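PDB 1IQQ: ribonuclease S-3 from Pyrus pyrifolia, which cleaves RNA as a pistil T2-family ribonuclease and takes part in gametophytic self-incompatibility, by which the pear rejects its own pollen. Local coordinates for residues F4-Q9 with I107-S112; A13-N16 with L21-D24; R54-L59 with K76-W81; K113-S118 with I167-D172. All coordinates share one frame; numbering follows the deposited sequence.

Contact 1 of 4, residues F4-Q9 with I107-S112. With NAG (2-acetamido-2-deoxy-beta-D-glucopyranose), chain B.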
loop_
_atom_site.group_PDB
_atom_site.type_symbol
_atom_site.label_atom_id
_atom_site.label_comp_id
_atom_site.label_asym_id
_atom_site.label_seq_id
_atom_site.Cartn_x
_atom_site.Cartn_y
_atom_site.Cartn_z
ATOM N N PHE A 4 -0.782 12.307 0.254
ATOM C CA PHE A 4 -0.442 10.997 -0.288
ATOM C C PHE A 4 -1.091 9.848 0.438
ATOM O O PHE A 4 -1.254 9.859 1.690
ATOM C CB PHE A 4 1.068 10.743 -0.107
ATOM C CG PHE A 4 1.928 11.515 -1.029
ATOM C CD1 PHE A 4 2.625 12.604 -0.573
ATOM C CD2 PHE A 4 2.073 11.097 -2.341
ATOM C CE1 PHE A 4 3.529 13.308 -1.461
ATOM C CE2 PHE A 4 2.958 11.766 -3.208
ATOM C CZ PHE A 4 3.669 12.842 -2.779
ATOM N N GLN A 5 -1.436 8.822 -0.321
ATOM C CA GLN A 5 -1.855 7.535 0.216
ATOM C C GLN A 5 -0.751 6.555 -0.108
ATOM O O GLN A 5 -0.440 6.324 -1.290
ATOM C CB GLN A 5 -3.097 7.012 -0.463
ATOM C CG GLN A 5 -4.357 7.852 -0.050
ATOM C CD GLN A 5 -5.596 7.298 -0.702
ATOM O OE1 GLN A 5 -6.211 6.321 -0.210
ATOM N NE2 GLN A 5 -5.951 7.865 -1.834
ATOM N N PHE A 6 -0.160 5.915 0.897
ATOM C CA PHE A 6 0.856 4.865 0.672
ATOM C C PHE A 6 0.209 3.592 1.085
ATOM O O PHE A 6 0.024 3.311 2.276
ATOM C CB PHE A 6 2.093 5.191 1.524
ATOM C CG PHE A 6 3.250 4.220 1.372
ATOM C CD1 PHE A 6 3.997 3.880 2.463
ATOM C CD2 PHE A 6 3.607 3.709 0.138
ATOM C CE1 PHE A 6 5.147 3.041 2.312
ATOM C CE2 PHE A 6 4.737 2.882 -0.034
ATOM C CZ PHE A 6 5.516 2.548 1.052
ATOM N N THR A 7 -0.156 2.781 0.090
ATOM C CA THR A 7 -0.937 1.551 0.347
ATOM C C THR A 7 -0.095 0.313 0.205
ATOM O O THR A 7 0.666 0.192 -0.792
ATOM C CB THR A 7 -2.055 1.468 -0.668
ATOM O OG1 THR A 7 -2.885 2.645 -0.548
ATOM C CG2 THR A 7 -2.957 0.228 -0.361
ATOM N N GLN A 8 -0.154 -0.570 1.187
ATOM C CA GLN A 8 0.569 -1.863 1.163
ATOM C C GLN A 8 -0.482 -2.965 1.195
ATOM O O GLN A 8 -1.603 -2.800 1.709
ATOM C CB GLN A 8 1.499 -1.940 2.374
ATOM C CG GLN A 8 2.684 -0.932 2.204
ATOM C CD GLN A 8 3.548 -0.928 3.431
ATOM O OE1 GLN A 8 3.926 -1.976 3.912
ATOM N NE2 GLN A 8 3.909 0.291 3.905
ATOM N N GLN A 9 -0.119 -4.103 0.619
ATOM C CA GLN A 9 -1.047 -5.261 0.438
ATOM C C GLN A 9 -0.441 -6.508 0.983
ATOM O O GLN A 9 0.765 -6.745 0.783
ATOM C CB GLN A 9 -1.378 -5.429 -1.068
ATOM C CG GLN A 9 -0.141 -5.777 -1.923
ATOM C CD GLN A 9 -0.423 -5.804 -3.401
ATOM O OE1 GLN A 9 0.533 -5.892 -4.212
ATOM N NE2 GLN A 9 -1.675 -5.744 -3.790
ATOM N N ILE A 107 10.851 3.326 -1.658
ATOM C CA ILE A 107 11.830 2.473 -0.931
ATOM C C ILE A 107 12.254 3.178 0.360
ATOM O O ILE A 107 12.318 2.507 1.438
ATOM C CB ILE A 107 13.062 2.228 -1.864
ATOM C CG1 ILE A 107 12.678 1.289 -3.032
ATOM C CG2 ILE A 107 14.275 1.668 -1.023
ATOM C CD1 ILE A 107 13.652 1.313 -4.265
ATOM N N LYS A 108 12.428 4.489 0.270
ATOM C CA LYS A 108 12.794 5.294 1.453
ATOM C C LYS A 108 11.688 5.204 2.516
ATOM O O LYS A 108 11.959 5.087 3.733
ATOM C CB LYS A 108 13.033 6.749 1.086
ATOM C CG LYS A 108 13.853 7.448 2.161
ATOM C CD LYS A 108 14.324 8.742 1.601
ATOM C CE LYS A 108 13.194 9.697 1.606
ATOM N NZ LYS A 108 13.288 10.398 2.899
ATOM N N MET A 109 10.426 5.256 2.074
ATOM C CA MET A 109 9.345 5.147 3.066
ATOM C C MET A 109 9.311 3.754 3.684
ATOM O O MET A 109 9.218 3.604 4.928
ATOM C CB MET A 109 7.991 5.422 2.366
ATOM C CG MET A 109 7.866 6.880 1.933
ATOM S SD MET A 109 6.428 7.024 0.825
ATOM C CE MET A 109 6.421 8.782 0.778
ATOM N N TYR A 110 9.346 2.725 2.849
ATOM C CA TYR A 110 9.217 1.372 3.337
ATOM C C TYR A 110 10.377 0.897 4.212
ATOM O O TYR A 110 10.175 0.228 5.235
ATOM C CB TYR A 110 9.068 0.429 2.104
ATOM C CG TYR A 110 8.661 -0.973 2.415
ATOM C CD1 TYR A 110 7.313 -1.343 2.458
ATOM C CD2 TYR A 110 9.585 -1.957 2.590
ATOM C CE1 TYR A 110 6.904 -2.628 2.665
ATOM C CE2 TYR A 110 9.210 -3.300 2.806
ATOM C CZ TYR A 110 7.847 -3.615 2.832
ATOM O OH TYR A 110 7.499 -4.943 2.982
ATOM N N ILE A 111 11.611 1.209 3.788
ATOM C CA ILE A 111 12.798 0.728 4.485
ATOM C C ILE A 111 13.324 1.789 5.453
ATOM O O ILE A 111 13.140 1.676 6.690
ATOM C CB ILE A 111 13.918 0.378 3.428
ATOM C CG1 ILE A 111 13.477 -0.771 2.532
ATOM C CG2 ILE A 111 15.258 0.043 4.177
ATOM C CD1 ILE A 111 13.086 -2.052 3.298
ATOM N N SER A 112 13.886 2.883 4.976
ATOM C CA SER A 112 14.495 3.875 5.859
ATOM C C SER A 112 13.594 4.418 6.939
ATOM O O SER A 112 14.005 4.532 8.131
ATOM C CB SER A 112 15.032 5.022 5.012
ATOM O OG SER A 112 15.541 6.053 5.833
HETATM C C1 NAG B . 9.057 -6.284 6.345
HETATM C C2 NAG B . 10.441 -6.832 5.892
HETATM C C3 NAG B . 10.442 -8.348 6.158
HETATM C C4 NAG B . 10.165 -8.667 7.633
HETATM C C5 NAG B . 8.841 -7.983 8.019
HETATM C C6 NAG B . 8.469 -8.091 9.459
HETATM C C7 NAG B . 11.783 -6.023 4.022
HETATM C C8 NAG B . 12.002 -6.020 2.535
HETATM N N2 NAG B . 10.651 -6.612 4.475
HETATM O O3 NAG B . 11.746 -8.836 5.786
HETATM O O4 NAG B . 9.966 -10.088 7.770
HETATM O O5 NAG B . 8.944 -6.571 7.733
HETATM O O6 NAG B . 9.492 -7.579 10.329
HETATM O O7 NAG B . 12.608 -5.480 4.770
#

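Contact 2 of 4, residues A13-N16 with L21-D24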
loop_
_atom_site.group_PDB
_atom_site.type_symbol
_atom_site.label_atom_id
_atom_site.label_comp_id
_atom_site.label_asym_id
_atom_site.label_seq_id
_atom_site.Cartn_x
_atom_site.Cartn_y
_atom_site.Cartn_z
ATOM N N ALA A 13 -3.329 -12.694 1.141
ATOM C CA ALA A 13 -4.719 -12.378 0.910
ATOM C C ALA A 13 -5.025 -11.869 -0.488
ATOM O O ALA A 13 -6.091 -12.159 -1.081
ATOM C CB ALA A 13 -5.184 -11.334 1.977
ATOM N N VAL A 14 -4.127 -11.079 -1.060
ATOM C CA VAL A 14 -4.310 -10.597 -2.426
ATOM C C VAL A 14 -4.472 -11.801 -3.363
ATOM O O VAL A 14 -5.317 -11.772 -4.255
ATOM C CB VAL A 14 -3.047 -9.796 -2.907
ATOM C CG1 VAL A 14 -3.163 -9.370 -4.370
ATOM C CG2 VAL A 14 -2.898 -8.541 -2.021
ATOM N N CYS A 15 -3.660 -12.831 -3.111
ATOM C CA CYS A 15 -3.683 -14.039 -4.015
ATOM C C CYS A 15 -4.854 -14.929 -3.768
ATOM O O CYS A 15 -5.009 -15.958 -4.455
ATOM C CB CYS A 15 -2.381 -14.790 -3.818
ATOM S SG CYS A 15 -1.037 -13.807 -4.550
ATOM N N ASN A 16 -5.684 -14.547 -2.798
ATOM C CA ASN A 16 -6.938 -15.249 -2.467
ATOM C C ASN A 16 -8.103 -14.329 -2.841
ATOM O O ASN A 16 -9.250 -14.636 -2.543
ATOM C CB ASN A 16 -6.919 -15.522 -0.937
ATOM C CG ASN A 16 -7.955 -16.533 -0.474
ATOM O OD1 ASN A 16 -8.184 -17.544 -1.113
ATOM N ND2 ASN A 16 -8.566 -16.272 0.691
ATOM N N LEU A 21 -5.348 -15.698 -10.870
ATOM C CA LEU A 21 -4.455 -16.517 -10.116
ATOM C C LEU A 21 -3.090 -15.810 -9.911
ATOM O O LEU A 21 -2.669 -15.096 -10.801
ATOM C CB LEU A 21 -4.254 -17.755 -10.974
ATOM C CG LEU A 21 -3.347 -18.832 -10.463
ATOM C CD1 LEU A 21 -4.160 -19.733 -9.617
ATOM C CD2 LEU A 21 -2.734 -19.633 -11.604
ATOM N N CYS A 22 -2.444 -15.966 -8.753
ATOM C CA CYS A 22 -1.044 -15.522 -8.568
ATOM C C CYS A 22 -0.226 -16.687 -9.105
ATOM O O CYS A 22 -0.303 -17.777 -8.555
ATOM C CB CYS A 22 -0.707 -15.351 -7.087
ATOM S SG CYS A 22 -1.497 -13.802 -6.526
ATOM N N LYS A 23 0.574 -16.464 -10.151
ATOM C CA LYS A 23 1.354 -17.551 -10.737
ATOM C C LYS A 23 2.568 -17.840 -9.836
ATOM O O LYS A 23 3.182 -18.926 -9.878
ATOM C CB LYS A 23 1.819 -17.165 -12.162
ATOM C CG LYS A 23 0.769 -16.947 -13.237
ATOM C CD LYS A 23 1.500 -16.537 -14.517
ATOM C CE LYS A 23 0.597 -16.449 -15.721
ATOM N NZ LYS A 23 -0.071 -17.737 -16.001
ATOM N N ASP A 24 2.958 -16.845 -9.020
ATOM C CA ASP A 24 4.097 -17.006 -8.131
ATOM C C ASP A 24 3.527 -17.195 -6.682
ATOM O O ASP A 24 2.506 -16.579 -6.327
ATOM C CB ASP A 24 4.982 -15.728 -8.148
ATOM C CG ASP A 24 5.403 -15.306 -9.559
ATOM O OD1 ASP A 24 5.801 -16.177 -10.359
ATOM O OD2 ASP A 24 5.317 -14.095 -9.877
HETATM O O HOH W 1 -3.580 -17.321 -6.405
#

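Contact 3 of 4, residues R54-L59 with K76-W81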
loop_
_atom_site.group_PDB
_atom_site.type_symbol
_atom_site.label_atom_id
_atom_site.label_comp_id
_atom_site.label_asym_id
_atom_site.label_seq_id
_atom_site.Cartn_x
_atom_site.Cartn_y
_atom_site.Cartn_z
ATOM N N ARG A 54 12.846 8.984 -17.980
ATOM C CA ARG A 54 14.030 8.368 -17.395
ATOM C C ARG A 54 13.997 6.843 -17.484
ATOM O O ARG A 54 12.935 6.224 -17.535
ATOM C CB ARG A 54 14.114 8.772 -15.888
ATOM C CG ARG A 54 14.199 10.296 -15.658
ATOM C CD ARG A 54 15.584 10.841 -16.170
ATOM N NE ARG A 54 15.495 12.306 -16.224
ATOM C CZ ARG A 54 15.559 13.117 -15.167
ATOM N NH1 ARG A 54 15.736 12.631 -13.924
ATOM N NH2 ARG A 54 15.391 14.427 -15.351
ATOM N N LYS A 55 15.172 6.238 -17.443
ATOM C CA LYS A 55 15.322 4.789 -17.505
ATOM C C LYS A 55 15.661 4.313 -16.093
ATOM O O LYS A 55 16.474 4.941 -15.363
ATOM C CB LYS A 55 16.497 4.422 -18.465
ATOM C CG LYS A 55 16.210 4.834 -19.867
ATOM C CD LYS A 55 17.330 4.388 -20.832
ATOM C CE LYS A 55 17.115 4.974 -22.237
ATOM N NZ LYS A 55 16.612 4.019 -23.287
ATOM N N ARG A 56 15.016 3.224 -15.678
ATOM C CA ARG A 56 15.386 2.644 -14.366
ATOM C C ARG A 56 16.634 1.748 -14.437
ATOM O O ARG A 56 16.827 1.006 -15.396
ATOM C CB ARG A 56 14.238 1.763 -13.788
ATOM C CG ARG A 56 12.938 2.486 -13.531
ATOM C CD ARG A 56 11.905 1.541 -12.895
ATOM N NE ARG A 56 11.521 0.455 -13.784
ATOM C CZ ARG A 56 10.389 0.388 -14.497
ATOM N NH1 ARG A 56 9.456 1.355 -14.494
ATOM N NH2 ARG A 56 10.152 -0.725 -15.179
ATOM N N GLU A 57 17.481 1.805 -13.376
ATOM C CA GLU A 57 18.679 0.953 -13.289
ATOM C C GLU A 57 18.304 -0.389 -12.711
ATOM O O GLU A 57 17.252 -0.523 -12.047
ATOM C CB GLU A 57 19.766 1.563 -12.387
ATOM C CG GLU A 57 20.458 2.783 -12.935
ATOM C CD GLU A 57 21.254 2.441 -14.171
ATOM O OE1 GLU A 57 22.017 1.438 -14.147
ATOM O OE2 GLU A 57 21.088 3.164 -15.162
ATOM N N LYS A 58 19.129 -1.396 -12.952
ATOM C CA LYS A 58 18.832 -2.732 -12.502
ATOM C C LYS A 58 18.764 -2.758 -10.989
ATOM O O LYS A 58 17.939 -3.492 -10.444
ATOM C CB LYS A 58 19.923 -3.737 -12.995
ATOM C CG LYS A 58 20.031 -3.938 -14.508
ATOM C CD LYS A 58 18.997 -4.915 -15.047
ATOM C CE LYS A 58 19.110 -4.993 -16.558
ATOM N NZ LYS A 58 18.773 -3.662 -17.145
ATOM N N LEU A 59 19.663 -2.056 -10.296
ATOM C CA LEU A 59 19.664 -2.111 -8.840
ATOM C C LEU A 59 18.336 -1.624 -8.292
ATOM O O LEU A 59 17.830 -2.220 -7.344
ATOM C CB LEU A 59 20.805 -1.270 -8.228
ATOM C CG LEU A 59 20.798 -1.171 -6.689
ATOM C CD1 LEU A 59 21.056 -2.523 -6.046
ATOM C CD2 LEU A 59 21.845 -0.118 -6.258
ATOM N N LYS A 76 5.835 -9.684 -15.323
ATOM C CA LYS A 76 5.160 -8.478 -15.809
ATOM C C LYS A 76 5.559 -7.257 -14.949
ATOM O O LYS A 76 4.936 -6.196 -15.087
ATOM C CB LYS A 76 3.616 -8.628 -15.763
ATOM C CG LYS A 76 3.004 -9.824 -16.563
ATOM C CD LYS A 76 1.425 -9.700 -16.460
ATOM C CE LYS A 76 0.623 -10.791 -17.197
ATOM N NZ LYS A 76 1.030 -10.965 -18.657
ATOM N N ASN A 77 6.537 -7.417 -14.081
ATOM C CA ASN A 77 6.985 -6.308 -13.226
ATOM C C ASN A 77 7.321 -5.023 -13.996
ATOM O O ASN A 77 6.871 -3.963 -13.567
ATOM C CB ASN A 77 8.236 -6.648 -12.401
ATOM C CG ASN A 77 7.961 -7.517 -11.127
ATOM O OD1 ASN A 77 6.815 -7.688 -10.709
ATOM N ND2 ASN A 77 9.029 -8.035 -10.512
ATOM N N ASN A 78 8.068 -5.078 -15.106
ATOM C CA ASN A 78 8.446 -3.774 -15.721
ATOM C C ASN A 78 7.303 -2.956 -16.260
ATOM O O ASN A 78 7.230 -1.754 -15.981
ATOM C CB ASN A 78 9.499 -3.922 -16.829
ATOM C CG ASN A 78 10.885 -4.202 -16.308
ATOM O OD1 ASN A 78 11.290 -3.800 -15.194
ATOM N ND2 ASN A 78 11.687 -4.843 -17.179
ATOM N N LEU A 79 6.366 -3.593 -16.960
ATOM C CA LEU A 79 5.232 -2.860 -17.493
ATOM C C LEU A 79 4.350 -2.414 -16.331
ATOM O O LEU A 79 3.769 -1.352 -16.386
ATOM C CB LEU A 79 4.430 -3.726 -18.496
ATOM C CG LEU A 79 3.269 -2.977 -19.145
ATOM C CD1 LEU A 79 3.768 -1.805 -20.006
ATOM C CD2 LEU A 79 2.453 -3.953 -19.982
ATOM N N PHE A 80 4.266 -3.232 -15.287
ATOM C CA PHE A 80 3.487 -2.930 -14.052
ATOM C C PHE A 80 4.073 -1.665 -13.362
ATOM O O PHE A 80 3.337 -0.733 -13.027
ATOM C CB PHE A 80 3.596 -4.180 -13.161
ATOM C CG PHE A 80 3.193 -4.003 -11.707
ATOM C CD1 PHE A 80 1.846 -4.060 -11.312
ATOM C CD2 PHE A 80 4.186 -3.906 -10.716
ATOM C CE1 PHE A 80 1.536 -4.024 -9.918
ATOM C CE2 PHE A 80 3.888 -3.878 -9.388
ATOM C CZ PHE A 80 2.566 -3.936 -8.960
ATOM N N TRP A 81 5.393 -1.606 -13.178
ATOM C CA TRP A 81 5.941 -0.381 -12.587
ATOM C C TRP A 81 5.760 0.833 -13.525
ATOM O O TRP A 81 5.490 1.989 -13.029
ATOM C CB TRP A 81 7.406 -0.575 -12.288
ATOM C CG TRP A 81 7.669 -1.567 -11.204
ATOM C CD1 TRP A 81 6.913 -1.763 -10.067
ATOM C CD2 TRP A 81 8.705 -2.535 -11.186
ATOM N NE1 TRP A 81 7.424 -2.822 -9.345
ATOM C CE2 TRP A 81 8.517 -3.322 -10.013
ATOM C CE3 TRP A 81 9.779 -2.832 -12.054
ATOM C CZ2 TRP A 81 9.351 -4.390 -9.676
ATOM C CZ3 TRP A 81 10.635 -3.903 -11.722
ATOM C CH2 TRP A 81 10.401 -4.677 -10.526
#

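Contact 4 of 4, residues K113-S118 with I167-D172. With NAG (2-acetamido-2-deoxy-beta-D-glucopyranose), chain B.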
loop_
_atom_site.group_PDB
_atom_site.type_symbol
_atom_site.label_atom_id
_atom_site.label_comp_id
_atom_site.label_asym_id
_atom_site.label_seq_id
_atom_site.Cartn_x
_atom_site.Cartn_y
_atom_site.Cartn_z
ATOM N N LYS A 113 12.361 4.726 6.556
ATOM C CA LYS A 113 11.413 5.295 7.504
ATOM C C LYS A 113 10.608 4.242 8.227
ATOM O O LYS A 113 9.644 4.585 8.915
ATOM C CB LYS A 113 10.489 6.280 6.793
ATOM C CG LYS A 113 11.295 7.427 6.131
ATOM C CD LYS A 113 10.376 8.572 5.937
ATOM C CE LYS A 113 11.071 9.771 5.358
ATOM N NZ LYS A 113 10.082 10.862 5.116
ATOM N N LYS A 114 10.959 2.974 8.048
ATOM C CA LYS A 114 10.286 1.884 8.755
ATOM C C LYS A 114 8.787 1.743 8.578
ATOM O O LYS A 114 8.065 1.333 9.513
ATOM C CB LYS A 114 10.623 2.005 10.247
ATOM C CG LYS A 114 12.155 2.182 10.488
ATOM C CD LYS A 114 12.975 1.023 9.900
ATOM C CE LYS A 114 14.450 0.972 10.438
ATOM N NZ LYS A 114 15.275 2.038 9.786
ATOM N N GLN A 115 8.297 2.042 7.380
ATOM C CA GLN A 115 6.846 1.963 7.130
ATOM C C GLN A 115 6.371 0.602 6.624
ATOM O O GLN A 115 5.148 0.423 6.422
ATOM C CB GLN A 115 6.404 3.102 6.220
ATOM C CG GLN A 115 6.727 4.511 6.828
ATOM C CD GLN A 115 6.290 5.625 5.919
ATOM O OE1 GLN A 115 5.440 5.451 5.031
ATOM N NE2 GLN A 115 6.783 6.814 6.175
ATOM N N ASN A 116 7.244 -0.384 6.598
ATOM C CA ASN A 116 6.884 -1.778 6.241
ATOM C C ASN A 116 5.786 -2.220 7.250
ATOM O O ASN A 116 6.027 -2.350 8.423
ATOM C CB ASN A 116 8.169 -2.595 6.396
ATOM C CG ASN A 116 7.948 -4.109 6.267
ATOM O OD1 ASN A 116 6.794 -4.581 6.230
ATOM N ND2 ASN A 116 9.068 -4.847 6.205
ATOM N N VAL A 117 4.565 -2.380 6.725
ATOM C CA VAL A 117 3.451 -2.677 7.593
ATOM C C VAL A 117 3.609 -4.003 8.302
ATOM O O VAL A 117 3.120 -4.154 9.426
ATOM C CB VAL A 117 2.161 -2.591 6.766
ATOM C CG1 VAL A 117 0.953 -3.320 7.459
ATOM C CG2 VAL A 117 1.795 -1.115 6.542
ATOM N N SER A 118 4.278 -4.980 7.694
ATOM C CA SER A 118 4.516 -6.251 8.428
ATOM C C SER A 118 5.328 -5.987 9.693
ATOM O O SER A 118 5.049 -6.606 10.742
ATOM C CB SER A 118 5.247 -7.250 7.538
ATOM O OG SER A 118 4.323 -7.705 6.559
ATOM N N ILE A 167 -3.429 -2.053 3.889
ATOM C CA ILE A 167 -3.339 -0.997 4.927
ATOM C C ILE A 167 -2.679 0.189 4.261
ATOM O O ILE A 167 -1.631 0.046 3.609
ATOM C CB ILE A 167 -2.553 -1.444 6.153
ATOM C CG1 ILE A 167 -3.412 -2.421 6.977
ATOM C CG2 ILE A 167 -2.245 -0.211 7.048
ATOM C CD1 ILE A 167 -2.724 -3.066 8.211
ATOM N N THR A 168 -3.300 1.379 4.369
ATOM C CA THR A 168 -2.793 2.584 3.791
ATOM C C THR A 168 -2.410 3.559 4.870
ATOM O O THR A 168 -3.173 3.790 5.838
ATOM C CB THR A 168 -3.905 3.253 2.951
ATOM O OG1 THR A 168 -4.238 2.385 1.860
ATOM C CG2 THR A 168 -3.456 4.666 2.422
ATOM N N LEU A 169 -1.210 4.135 4.759
ATOM C CA LEU A 169 -0.722 5.198 5.643
ATOM C C LEU A 169 -0.813 6.482 4.823
ATOM O O LEU A 169 -0.305 6.528 3.699
ATOM C CB LEU A 169 0.757 4.954 6.049
ATOM C CG LEU A 169 1.019 3.561 6.525
ATOM C CD1 LEU A 169 2.480 3.512 6.972
ATOM C CD2 LEU A 169 0.148 3.223 7.724
ATOM N N CYS A 170 -1.451 7.530 5.338
ATOM C CA CYS A 170 -1.602 8.781 4.603
ATOM C C CYS A 170 -0.643 9.827 5.138
ATOM O O CYS A 170 -0.274 9.812 6.350
ATOM C CB CYS A 170 -3.050 9.290 4.715
ATOM S SG CYS A 170 -4.174 8.140 3.874
ATOM N N SER A 171 -0.172 10.717 4.252
ATOM C CA SER A 171 0.761 11.775 4.664
ATOM C C SER A 171 0.441 13.031 3.979
ATOM O O SER A 171 -0.390 13.036 3.032
ATOM C CB SER A 171 2.220 11.312 4.410
ATOM O OG SER A 171 2.437 10.924 3.046
ATOM N N ASP A 172 1.002 14.124 4.493
ATOM C CA ASP A 172 0.760 15.426 3.928
ATOM C C ASP A 172 1.365 15.654 2.556
ATOM O O ASP A 172 1.994 14.788 2.002
ATOM C CB ASP A 172 1.130 16.522 4.997
ATOM C CG ASP A 172 2.585 16.662 5.246
ATOM O OD1 ASP A 172 3.419 16.203 4.458
ATOM O OD2 ASP A 172 2.924 17.326 6.296
HETATM C C1 NAG B . 9.057 -6.284 6.345
HETATM C C2 NAG B . 10.441 -6.832 5.892
HETATM C C3 NAG B . 10.442 -8.348 6.158
HETATM C C4 NAG B . 10.165 -8.667 7.633
HETATM C C5 NAG B . 8.841 -7.983 8.019
HETATM C C6 NAG B . 8.469 -8.091 9.459
HETATM C C7 NAG B . 11.783 -6.023 4.022
HETATM C C8 NAG B . 12.002 -6.020 2.535
HETATM N N2 NAG B . 10.651 -6.612 4.475
HETATM O O3 NAG B . 11.746 -8.836 5.786
HETATM O O4 NAG B . 9.966 -10.088 7.770
HETATM O O5 NAG B . 8.944 -6.571 7.733
HETATM O O6 NAG B . 9.492 -7.579 10.329
HETATM O O7 NAG B . 12.608 -5.480 4.770
#

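Contact 1 of 4, residues F4-Q9 with I107-S112
The sulfur of M109 sits squarely over one face of the F6 ring, SD 4.2 Å from the ring centroid and 7° off its normal, a Met-aromatic contact. F6 reaches the helix because its CG lies anti to the backbone N (chi1 -178°); its CE1 then meets M109 CB at 3.7 Å, while CZ comes within 4.3 Å of Y110 CB. Two residues along the strand, the Q8 amide comes to the rim of the Y110 ring, with OE1 3.3 Å from CE1 and the two planes 54° apart. That amide is held by the chain after helix 99-112: NE2 donates to Q115 O in the loop, and OE1 accepts from V117 N at the start of helix 117-123. Y110 OH is hydrogen-bonded to F30 O, and Y110 CE2 lies 3.9 Å from C8 of the N-acetylglucosamine. Without the phenol ring, as with an alanine here, F30 O would probably lose its hydroxyl partner and a gap would open between Q8 and the sugar. Helix 99-112 thus packs on strand 3-10 in the alpha+beta core of the RNase T2 fold.

Contact 2 of 4, residues A13-N16 with L21-D24
C15 and C22 are joined by a disulfide that closes a short loop at the surface of this T2-family ribonuclease, tying the end of helix 11-14 to the segment leading toward strand 30-38. The side chain of C15 leaves the backbone with SG anti to its own carbonyl carbon (chi1 -71°). Its CB lies 3.7 Å from C22 CB, and 3.0 Å from C22 SG, a spacing set by the bond between the sulfurs. One atom on, C15 SG is bonded to C22 SG at 2.0 Å, with a torsion of -86° about the sulfur-sulfur bond, near the right angle at which a disulfide is unstrained. C22 answers with nearly the same first torsion, -75°, and the two CA atoms stand 5.5 Å apart.

The cross-link is the one direct side-chain contact between 13-16 and 21-24, and no hydrogen bond passes straight from one to the other. Each side has its own hold on the rest of the protein. V14 packs on V165 of strand 161-171 and on V71 and F72, while K23 pairs through its backbone with F72 and D24 OD2 accepts from R74 N. The side chain of V71, which probably binds RNA as in related enzymes, is about 4 Å from that of C22. A water completes the link between the backbones, donating to C15 O at 2.8 Å and accepting from C22 N at 2.9 Å.

Contact 3 of 4, residues R54-L59 with K76-W81
NH2 of R56 is held by two oxygens of one residue: it donates to the backbone O of N78 at 3.2 Å and to the side-chain OD1 of N78 at 3.3 Å. Both bonds are long and somewhat bent, with N-H...O angles of about 150°. The backbone oxygen is met with the donor tilted only modestly from the carbonyl plane, whereas OD1 is approached from above its amide plane. A bend at chi3 (-65°) turns the otherwise extended arginine so that its guanidinium also lies against W81. There CB of W81 stands over one guanidinium face, 3.6 Å from NH1, and NH2 comes to the indole edge, 3.8 Å from CE3. The two planes are almost perpendicular, 83° apart, so this is no stacked cation-pi pair.

The main charge partners of R56 lie outside the two segments: NE forms a salt bridge with E61, and NH1 forms salt bridges with E99 and D82. W81 is held in turn by its NE1 bond to W68 O and by edge-to-face meetings with W68 and F103. Were R56 replaced by an alanine, E61, E99 and D82 would probably lose their shared counter-charge. One cation thus gathers acids from helices 58-67, 77-89 and 99-112 and binds a main-chain oxygen near the start of 77-89, the helix that carries the catalytic E84, K87 and H88.

Contact 4 of 4, residues K113-S118 with I167-D172
V117 and I167 meet through their methyl groups: CG1 of V117 lies 3.8 Å from CD1 of I167, and CG2 of V117 is 4.2 Å from CG2 of I167. Alongside, CD1 of L169 lies 4.0 Å from both CB and OE1 of Q115, so that it meets the root and the amide oxygen of the side chain. I167 and L169, two residues apart on strand 161-171, both send their side chains to this one face of the sheet. V117 places CG1 anti to its backbone N (chi1 162°), which carries that methyl to I167.

Around this apolar patch, I142 of helix 135-143 touches V117, I167 and L169, I138 adds to I167, and F178 covers both Q115 and L169. Strand 3-10 runs beside 167-171 in the sheet: Q8 pairs by its backbone with I167, and F6 with L169.

N116, at the N-cap of helix 117-123, points the other way. Its OD1 accepts a weak bond from S118 N at 2.9 Å (124°), while ND2 is joined covalently to C1 of the N-acetylglucosamine at 1.4 Å. S118 CB packs near C5 of that sugar. The start of helix 117-123 therefore sets hydrophobic V117 against the sheet and the sugar-bearing asparagine on its other side, the one amide carrying the glycan through ND2 and capping the helix, weakly, through OD1.

Overall arrangement
From the N terminus, strand 3-10 enters the sheet and is met by helix 99-112, so contact 1 closes a loop of nearly a hundred residues. Nested inside it, contact 2 closes a very short surface loop just after the strand, touching contact 1 where Q9 NE2 packs against V14 CG2. Contact 3 is nested there too, joining the lead-in to helix 58-67 to the first turn of helix 77-89, and follows contact 2 in series without touching it. Contact 4 opens after contact 1 has closed and closes a loop of about fifty residues between 113-118 and strand 161-171. Contacts 1 and 4, centres about 5 Å apart, bring successive helices onto neighbouring strands of one sheet and share the N-acetylglucosamine.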